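Local atomic coordinates of protein HIRA (Homo sapiens, PDB entry 5YJE), a protein that cooperates with ASF1A, as a histone chaperone, to promote replication-independent chromatin assembly and takes part in repressing histone gene transcription. Residues S77-N82 against D104-A109; T90-R95 against M114-S119; V299-L304 against K346-V351. One frame throughout, in Å; residues are numbered along the deposited sequence.

Contact 1 of 3, residues S77-N82 against D104-A109; sequences SRLKCN and DVVCVA
Leu79 meets Val108 tip to tip. Its CD2 lies 3.7 Å from Val108 CG1, and Leu79 CD1 is almost as near to the same methyl, so the fork of the leucine closes around one valine branch. Val108 CG1 stands beside its own backbone N, anti to the carbonyl carbon (chi1 -68°), which turns this methyl to the leucine. A looser touch joins Leu79 CD2 to Val106 CG1 at 4.4 Å. The other methyl, Val106 CG2, sits 3.9 Å from Cys81 SG. With the sulfur anti to the backbone N (chi1 -178°), SG is directed at this methyl. All four side chains are buried and apolar, and no hydrogen bond crosses the gap.

This is face-to-face packing of two four-stranded antiparallel sheets of the kind that form beta-propeller blades, probably two successive blades. Strand 74-83 belongs to one sheet and strand 105-110 to the next. The axes of the pieces 77-82 and 105-109 pass 9.7 Å apart, their directions 152° from each other, so only side chains bridge the space. Trp88 and Ile62 both pack on Leu79 and Cys81, and Phe118 also touches Leu79. Ile62 reaches Val106 too, from strand 60-71.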
loop_
_atom_site.group_PDB
_atom_site.type_symbol
_atom_site.label_atom_id
_atom_site.label_comp_id
_atom_site.label_asym_id
_atom_site.label_seq_id
_atom_site.Cartn_x
_atom_site.Cartn_y
_atom_site.Cartn_z
ATOM N N SER B 77 10.858 -33.700 4.701
ATOM C CA SER B 77 11.718 -33.539 3.556
ATOM C C SER B 77 12.933 -32.746 3.997
ATOM O O SER B 77 12.839 -31.879 4.860
ATOM C CB SER B 77 10.982 -32.829 2.400
ATOM O OG SER B 77 9.788 -33.514 2.051
ATOM N N ARG B 78 14.076 -33.044 3.393
ATOM C CA ARG B 78 15.334 -32.410 3.739
ATOM C C ARG B 78 15.690 -31.350 2.715
ATOM O O ARG B 78 15.517 -31.549 1.504
ATOM C CB ARG B 78 16.480 -33.424 3.820
ATOM C CG ARG B 78 16.331 -34.447 4.899
ATOM C CD ARG B 78 17.510 -35.423 4.883
ATOM N NE ARG B 78 18.746 -34.784 5.325
ATOM C CZ ARG B 78 19.920 -35.401 5.397
ATOM N NH1 ARG B 78 20.027 -36.682 5.042
ATOM N NH2 ARG B 78 20.990 -34.731 5.805
ATOM N N LEU B 79 16.231 -30.248 3.222
ATOM C CA LEU B 79 16.845 -29.197 2.426
ATOM C C LEU B 79 18.284 -29.046 2.903
ATOM O O LEU B 79 18.524 -28.836 4.096
ATOM C CB LEU B 79 16.074 -27.873 2.561
ATOM C CG LEU B 79 16.762 -26.580 2.111
ATOM C CD1 LEU B 79 16.994 -26.610 0.596
ATOM C CD2 LEU B 79 15.930 -25.339 2.538
ATOM N N LYS B 80 19.230 -29.180 1.977
ATOM C CA LYS B 80 20.659 -29.036 2.213
ATOM C C LYS B 80 21.203 -27.899 1.356
ATOM O O LYS B 80 20.758 -27.678 0.223
ATOM C CB LYS B 80 21.428 -30.329 1.871
ATOM C CG LYS B 80 21.061 -31.554 2.678
ATOM N N CYS B 81 22.183 -27.186 1.899
ATOM C CA CYS B 81 22.793 -26.057 1.215
ATOM C C CYS B 81 24.306 -26.134 1.361
ATOM O O CYS B 81 24.817 -26.311 2.471
ATOM C CB CYS B 81 22.262 -24.736 1.764
ATOM S SG CYS B 81 22.904 -23.271 0.935
ATOM N N ASN B 82 25.012 -26.006 0.235
ATOM C CA ASN B 82 26.470 -26.026 0.165
ATOM C C ASN B 82 26.952 -24.691 -0.384
ATOM O O ASN B 82 26.611 -24.317 -1.516
ATOM C CB ASN B 82 26.955 -27.177 -0.716
ATOM C CG ASN B 82 26.329 -28.513 -0.326
ATOM O OD1 ASN B 82 26.893 -29.274 0.475
ATOM N ND2 ASN B 82 25.149 -28.799 -0.886
ATOM N N ASP B 104 22.285 -14.081 0.216
ATOM C CA ASP B 104 21.640 -13.708 1.463
ATOM C C ASP B 104 20.590 -14.696 1.918
ATOM O O ASP B 104 20.440 -14.911 3.119
ATOM C CB ASP B 104 20.983 -12.337 1.326
ATOM C CG ASP B 104 21.985 -11.230 1.227
ATOM O OD1 ASP B 104 23.128 -11.419 1.694
ATOM O OD2 ASP B 104 21.628 -10.172 0.681
ATOM N N VAL B 105 19.840 -15.298 0.996
ATOM C CA VAL B 105 18.734 -16.158 1.378
ATOM C C VAL B 105 18.747 -17.418 0.534
ATOM O O VAL B 105 19.363 -17.488 -0.525
ATOM C CB VAL B 105 17.352 -15.472 1.247
ATOM C CG1 VAL B 105 17.379 -14.050 1.793
ATOM C CG2 VAL B 105 16.892 -15.500 -0.173
ATOM N N VAL B 106 18.053 -18.423 1.039
ATOM C CA VAL B 106 17.677 -19.605 0.287
ATOM C C VAL B 106 16.193 -19.768 0.528
ATOM O O VAL B 106 15.747 -19.704 1.675
ATOM C CB VAL B 106 18.442 -20.863 0.756
ATOM C CG1 VAL B 106 17.835 -22.107 0.150
ATOM C CG2 VAL B 106 19.916 -20.765 0.432
ATOM N N CYS B 107 15.419 -19.962 -0.516
ATOM C CA CYS B 107 14.000 -20.156 -0.290
ATOM C C CYS B 107 13.535 -21.368 -1.061
ATOM O O CYS B 107 14.134 -21.750 -2.070
ATOM C CB CYS B 107 13.190 -18.921 -0.680
ATOM S SG CYS B 107 13.636 -18.363 -2.277
ATOM N N VAL B 108 12.475 -21.988 -0.554
ATOM C CA VAL B 108 11.930 -23.200 -1.140
ATOM C C VAL B 108 10.432 -23.021 -1.259
ATOM O O VAL B 108 9.794 -22.411 -0.391
ATOM C CB VAL B 108 12.262 -24.483 -0.324
ATOM C CG1 VAL B 108 13.768 -24.809 -0.386
ATOM C CG2 VAL B 108 11.803 -24.349 1.089
ATOM N N ALA B 109 9.872 -23.555 -2.335
ATOM C CA ALA B 109 8.432 -23.628 -2.477
ATOM C C ALA B 109 8.021 -25.093 -2.454
ATOM O O ALA B 109 8.654 -25.940 -3.100
ATOM C CB ALA B 109 7.949 -22.924 -3.753
#

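Contact 2 of 3, residues T90-R95 against M114-S119; sequences TVLTSR and MLSVFS
Thr90 and Phe118 approach from opposite directions and meet over the ring of Phe118. The strands that carry them, 86-92 and 114-119, belong to two successive four-stranded antiparallel sheets packed against each other, as neighbouring blades do in a beta-propeller. The axes of the pieces 90-92 and 114-119 are 10.6 Å apart and run antiparallel at 167°, so side chains alone bridge the sheets.

The aromatic interaction is a CH-pi contact. Thr90 CG2 sits 4.2 Å from the centroid of the Phe118 ring and 26° off its normal. The methyl is displaced toward the CE2-CZ side of the ring, with Phe118 CE2 its nearest atom at 3.8 Å. Thr90 OG1 is anti to its backbone N (chi1 -166°), which puts CG2 between N and the carbonyl carbon and aims the methyl at the ring face.

The apolar packing comes from Leu92. Its CD2 lies at the ring edge, near the plane, 4.2 Å from Phe118 CZ. Face and edge of one ring are thus met by two residues of the same strand. Arg124 also touches Phe118. Replacing Phe118 by an alanine is likely to leave the Thr90 methyl without its ring face and open a gap beside Leu92 CD2.

The polar groups make no hydrogen bond across the contact. Ser116 OG is buried and is satisfied by Arg124 NH2. Ser119 OG bonds to Arg123 N and to Glu315 of the second subunit, which places this strand near a subunit interface. Val91 and Met114 also pack on that subunit. Against the Ser116 hydroxyl lies a methyl: Leu92 CD2 is 3.7 Å from Ser116 OG.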
loop_
_atom_site.group_PDB
_atom_site.type_symbol
_atom_site.label_atom_id
_atom_site.label_comp_id
_atom_site.label_asym_id
_atom_site.label_seq_id
_atom_site.Cartn_x
_atom_site.Cartn_y
_atom_site.Cartn_z
ATOM N N THR B 90 18.267 -28.596 7.004
ATOM C CA THR B 90 17.045 -28.352 7.753
ATOM C C THR B 90 16.001 -29.297 7.185
ATOM O O THR B 90 16.223 -29.935 6.147
ATOM C CB THR B 90 16.591 -26.869 7.674
ATOM O OG1 THR B 90 15.605 -26.625 8.668
ATOM C CG2 THR B 90 15.961 -26.493 6.313
ATOM N N VAL B 91 14.861 -29.378 7.875
ATOM C CA VAL B 91 13.744 -30.202 7.431
ATOM C C VAL B 91 12.494 -29.342 7.279
ATOM O O VAL B 91 12.319 -28.312 7.939
ATOM C CB VAL B 91 13.465 -31.379 8.387
ATOM C CG1 VAL B 91 14.628 -32.360 8.367
ATOM C CG2 VAL B 91 13.228 -30.875 9.777
ATOM N N LEU B 92 11.614 -29.793 6.395
ATOM C CA LEU B 92 10.314 -29.195 6.165
ATOM C C LEU B 92 9.287 -30.313 6.252
ATOM O O LEU B 92 9.628 -31.489 6.133
ATOM C CB LEU B 92 10.253 -28.486 4.788
ATOM C CG LEU B 92 11.120 -27.221 4.813
ATOM C CD1 LEU B 92 12.514 -27.466 4.301
ATOM C CD2 LEU B 92 10.444 -26.035 4.117
ATOM N N THR B 93 8.029 -29.944 6.483
ATOM C CA THR B 93 6.970 -30.930 6.665
ATOM C C THR B 93 6.147 -31.161 5.408
ATOM O O THR B 93 5.098 -31.805 5.492
ATOM C CB THR B 93 6.039 -30.525 7.833
ATOM O OG1 THR B 93 5.452 -29.240 7.585
ATOM C CG2 THR B 93 6.807 -30.474 9.146
ATOM N N SER B 94 6.573 -30.639 4.251
ATOM C CA SER B 94 5.926 -30.960 2.983
ATOM C C SER B 94 6.980 -31.049 1.889
ATOM O O SER B 94 8.112 -30.582 2.047
ATOM C CB SER B 94 4.828 -29.946 2.598
ATOM O OG SER B 94 5.309 -28.629 2.662
ATOM N N ARG B 95 6.601 -31.682 0.779
ATOM C CA ARG B 95 7.541 -31.870 -0.323
ATOM C C ARG B 95 7.976 -30.531 -0.917
ATOM O O ARG B 95 7.153 -29.654 -1.188
ATOM C CB ARG B 95 6.920 -32.751 -1.405
ATOM C CG ARG B 95 6.363 -34.037 -0.850
ATOM C CD ARG B 95 6.749 -35.257 -1.676
ATOM N NE ARG B 95 6.021 -35.395 -2.936
ATOM C CZ ARG B 95 4.719 -35.645 -3.024
ATOM N NH1 ARG B 95 4.146 -35.785 -4.213
ATOM N NH2 ARG B 95 3.982 -35.733 -1.925
ATOM N N MET B 114 3.093 -23.467 -0.212
ATOM C CA MET B 114 3.824 -22.839 0.881
ATOM C C MET B 114 5.197 -22.423 0.405
ATOM O O MET B 114 5.837 -23.142 -0.353
ATOM C CB MET B 114 4.001 -23.754 2.096
ATOM C CG MET B 114 2.734 -24.256 2.766
ATOM S SD MET B 114 1.498 -23.069 3.310
ATOM C CE MET B 114 2.414 -21.743 4.072
ATOM N N LEU B 115 5.663 -21.287 0.894
ATOM C CA LEU B 115 6.983 -20.786 0.568
ATOM C C LEU B 115 7.727 -20.507 1.865
ATOM O O LEU B 115 7.198 -19.824 2.745
ATOM C CB LEU B 115 6.862 -19.530 -0.297
ATOM C CG LEU B 115 8.052 -18.588 -0.309
ATOM C CD1 LEU B 115 9.202 -19.206 -1.066
ATOM C CD2 LEU B 115 7.625 -17.301 -0.934
ATOM N N SER B 116 8.940 -21.047 2.001
ATOM C CA SER B 116 9.735 -20.845 3.208
ATOM C C SER B 116 11.062 -20.196 2.855
ATOM O O SER B 116 11.647 -20.458 1.804
ATOM C CB SER B 116 9.973 -22.155 3.964
ATOM O OG SER B 116 8.743 -22.725 4.398
ATOM N N VAL B 117 11.518 -19.313 3.727
ATOM C CA VAL B 117 12.691 -18.496 3.463
ATOM C C VAL B 117 13.680 -18.692 4.610
ATOM O O VAL B 117 13.318 -18.546 5.786
ATOM C CB VAL B 117 12.305 -17.013 3.273
ATOM C CG1 VAL B 117 13.538 -16.150 3.033
ATOM C CG2 VAL B 117 11.285 -16.881 2.112
ATOM N N PHE B 118 14.920 -19.032 4.255
ATOM C CA PHE B 118 15.996 -19.391 5.164
ATOM C C PHE B 118 17.192 -18.465 4.970
ATOM O O PHE B 118 17.476 -17.995 3.858
ATOM C CB PHE B 118 16.434 -20.848 4.959
ATOM C CG PHE B 118 15.366 -21.826 5.277
ATOM C CD1 PHE B 118 14.492 -22.263 4.298
ATOM C CD2 PHE B 118 15.196 -22.277 6.583
ATOM C CE1 PHE B 118 13.472 -23.152 4.610
ATOM C CE2 PHE B 118 14.175 -23.148 6.907
ATOM C CZ PHE B 118 13.317 -23.604 5.918
ATOM N N SER B 119 17.889 -18.207 6.074
ATOM C CA SER B 119 19.074 -17.366 6.041
ATOM C C SER B 119 20.219 -18.079 5.331
ATOM O O SER B 119 20.156 -19.270 4.999
ATOM C CB SER B 119 19.515 -16.991 7.455
ATOM O OG SER B 119 20.209 -18.075 8.068
#

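Contact 3 of 3, residues V299-L304 against K346-V351; sequences VYARYL and KELLPV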
loop_
_atom_site.group_PDB
_atom_site.type_symbol
_atom_site.label_atom_id
_atom_site.label_comp_id
_atom_site.label_asym_id
_atom_site.label_seq_id
_atom_site.Cartn_x
_atom_site.Cartn_y
_atom_site.Cartn_z
ATOM N N VAL B 299 23.518 12.972 -20.366
ATOM C CA VAL B 299 23.419 13.057 -21.823
ATOM C C VAL B 299 22.242 13.946 -22.217
ATOM O O VAL B 299 22.355 14.807 -23.096
ATOM C CB VAL B 299 23.292 11.644 -22.414
ATOM C CG1 VAL B 299 22.994 11.730 -23.892
ATOM C CG2 VAL B 299 24.546 10.820 -22.124
ATOM N N TYR B 300 21.096 13.749 -21.568
ATOM C CA TYR B 300 19.893 14.490 -21.920
ATOM C C TYR B 300 20.078 15.982 -21.698
ATOM O O TYR B 300 19.645 16.803 -22.518
ATOM C CB TYR B 300 18.718 13.961 -21.101
ATOM C CG TYR B 300 17.426 14.718 -21.279
ATOM C CD1 TYR B 300 16.798 14.790 -22.519
ATOM C CD2 TYR B 300 16.817 15.340 -20.200
ATOM C CE1 TYR B 300 15.607 15.480 -22.679
ATOM C CE2 TYR B 300 15.631 16.032 -20.353
ATOM C CZ TYR B 300 15.036 16.106 -21.582
ATOM O OH TYR B 300 13.852 16.796 -21.696
ATOM N N ALA B 301 20.699 16.353 -20.582
ATOM C CA ALA B 301 20.937 17.761 -20.313
ATOM C C ALA B 301 21.907 18.348 -21.327
ATOM O O ALA B 301 21.700 19.467 -21.813
ATOM C CB ALA B 301 21.468 17.937 -18.895
ATOM N N ARG B 302 22.970 17.605 -21.659
ATOM C CA ARG B 302 23.882 18.059 -22.703
ATOM C C ARG B 302 23.131 18.322 -24.005
ATOM O O ARG B 302 23.373 19.326 -24.677
ATOM C CB ARG B 302 24.997 17.026 -22.907
ATOM C CG ARG B 302 25.964 17.327 -24.055
ATOM C CD ARG B 302 27.361 16.750 -23.803
ATOM N NE ARG B 302 27.331 15.431 -23.163
ATOM C CZ ARG B 302 27.543 15.212 -21.860
ATOM N NH1 ARG B 302 27.809 16.229 -21.043
ATOM N NH2 ARG B 302 27.490 13.977 -21.372
ATOM N N TYR B 303 22.195 17.441 -24.359
ATOM C CA TYR B 303 21.416 17.640 -25.571
ATOM C C TYR B 303 20.562 18.892 -25.481
ATOM O O TYR B 303 20.537 19.697 -26.414
ATOM C CB TYR B 303 20.535 16.430 -25.856
ATOM C CG TYR B 303 19.894 16.509 -27.218
ATOM C CD1 TYR B 303 20.659 16.339 -28.368
ATOM C CD2 TYR B 303 18.531 16.762 -27.366
ATOM C CE1 TYR B 303 20.087 16.402 -29.621
ATOM C CE2 TYR B 303 17.946 16.836 -28.633
ATOM C CZ TYR B 303 18.732 16.656 -29.749
ATOM O OH TYR B 303 18.183 16.709 -31.006
ATOM N N LEU B 304 19.820 19.050 -24.377
ATOM C CA LEU B 304 18.986 20.238 -24.209
ATOM C C LEU B 304 19.809 21.508 -24.355
ATOM O O LEU B 304 19.342 22.495 -24.936
ATOM C CB LEU B 304 18.287 20.231 -22.848
ATOM C CG LEU B 304 17.335 19.102 -22.436
ATOM C CD1 LEU B 304 16.802 19.352 -21.037
ATOM C CD2 LEU B 304 16.205 18.985 -23.429
ATOM N N LYS B 346 25.033 20.443 -9.908
ATOM C CA LYS B 346 26.429 20.868 -9.944
ATOM C C LYS B 346 27.199 20.165 -11.059
ATOM O O LYS B 346 28.083 20.765 -11.683
ATOM C CB LYS B 346 27.084 20.611 -8.585
ATOM N N GLU B 347 26.888 18.894 -11.322
ATOM C CA GLU B 347 27.529 18.212 -12.442
ATOM C C GLU B 347 27.020 18.707 -13.790
ATOM O O GLU B 347 27.666 18.452 -14.808
ATOM C CB GLU B 347 27.328 16.699 -12.348
ATOM C CG GLU B 347 27.898 16.060 -11.093
ATOM C CD GLU B 347 28.077 14.553 -11.221
ATOM O OE1 GLU B 347 27.067 13.814 -11.151
ATOM O OE2 GLU B 347 29.233 14.106 -11.385
ATOM N N LEU B 348 25.880 19.401 -13.818
ATOM C CA LEU B 348 25.361 20.002 -15.046
ATOM C C LEU B 348 26.020 21.326 -15.377
ATOM O O LEU B 348 26.457 21.536 -16.515
ATOM C CB LEU B 348 23.853 20.218 -14.950
ATOM C CG LEU B 348 23.048 18.962 -14.815
ATOM C CD1 LEU B 348 21.572 19.310 -14.796
ATOM C CD2 LEU B 348 23.408 18.185 -16.074
ATOM N N LEU B 349 26.069 22.236 -14.405
ATOM C CA LEU B 349 26.397 23.632 -14.667
ATOM C C LEU B 349 27.677 23.859 -15.476
ATOM O O LEU B 349 27.775 24.893 -16.139
ATOM C CB LEU B 349 26.450 24.405 -13.349
ATOM C CG LEU B 349 25.193 24.297 -12.456
ATOM C CD1 LEU B 349 25.128 25.480 -11.496
ATOM C CD2 LEU B 349 23.893 24.204 -13.252
ATOM N N PRO B 350 28.687 22.957 -15.460
ATOM C CA PRO B 350 29.714 23.013 -16.517
ATOM C C PRO B 350 29.120 23.074 -17.922
ATOM O O PRO B 350 29.378 24.005 -18.698
ATOM C CB PRO B 350 30.499 21.708 -16.311
ATOM C CG PRO B 350 30.423 21.481 -14.845
ATOM C CD PRO B 350 29.120 22.084 -14.352
ATOM N N VAL B 351 28.301 22.068 -18.241
ATOM C CA VAL B 351 27.722 21.947 -19.576
ATOM C C VAL B 351 26.822 23.135 -19.879
ATOM O O VAL B 351 26.845 23.683 -20.987
ATOM C CB VAL B 351 26.960 20.614 -19.693
ATOM C CG1 VAL B 351 26.813 20.202 -21.155
ATOM C CG2 VAL B 351 27.658 19.531 -18.875
#
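Ala301 CB and Leu348 CD2 are 3.4 Å apart, a tight pair of methyls between two helices. Helix 290-307 here packs on helix 341-353 in the helical part of the chain. The CA atoms of Ala301 and Leu348 are 7.2 Å apart, and those of Arg302 and Val351 6.3 Å. Leu348 CG is anti to its carbonyl carbon (chi1 -64°). CD1 continues the chain (chi2 -177°), and the side branch CD2 meets the alanine.

One turn along helix 341-353 from Leu348, Val351 crosses Arg302, the residue after Ala301, at about a right angle. Its CG1 touches the arginine backbone, 3.9 Å from Arg302 CA. The arginine chain bends at chi3 (39°), bringing the guanidinium back to the valine, which meets it at the edge, near its plane. No hydrogen bond joins the segments.

Further out, Glu347 makes a salt bridge to Arg294 of helix 290-307, a second tie between the same helices. Leu349 packs on Phe362 and Cys365 of helix 359-370. Tyr300 bonds to Glu278 and touches Arg123 of the third subunit. Helix 341-353 is kinked at Pro350, which has no N-H to give. At the outer edge of the contact, Val351 CG2 is 4.0 Å from Arg302 NH1.

Overall arrangement
Contacts 1 and 2 join the same two antiparallel sheets. Strands 74-83 and 86-92 are neighbours in one, strands 105-110 and 114-119 in the next. The contact centres are about 7 Å apart, and probable backbone hydrogen bonds link them, Ser77 O to Leu92 N and Val106 O to Phe118 N. They thus form one continuous interface. Their segments alternate along the chain. Contact 3 comes later, between helices 290-307 and 341-353, on the other side of the chain's centre. Its centre lies about 48 and about 52 Å from those of contacts 1 and 2. This C-terminal part of HIRA thus has separate beta and helical packing regions. In the trimer, the second subunit reaches contact 2 and the third reaches contact 3 through Tyr300.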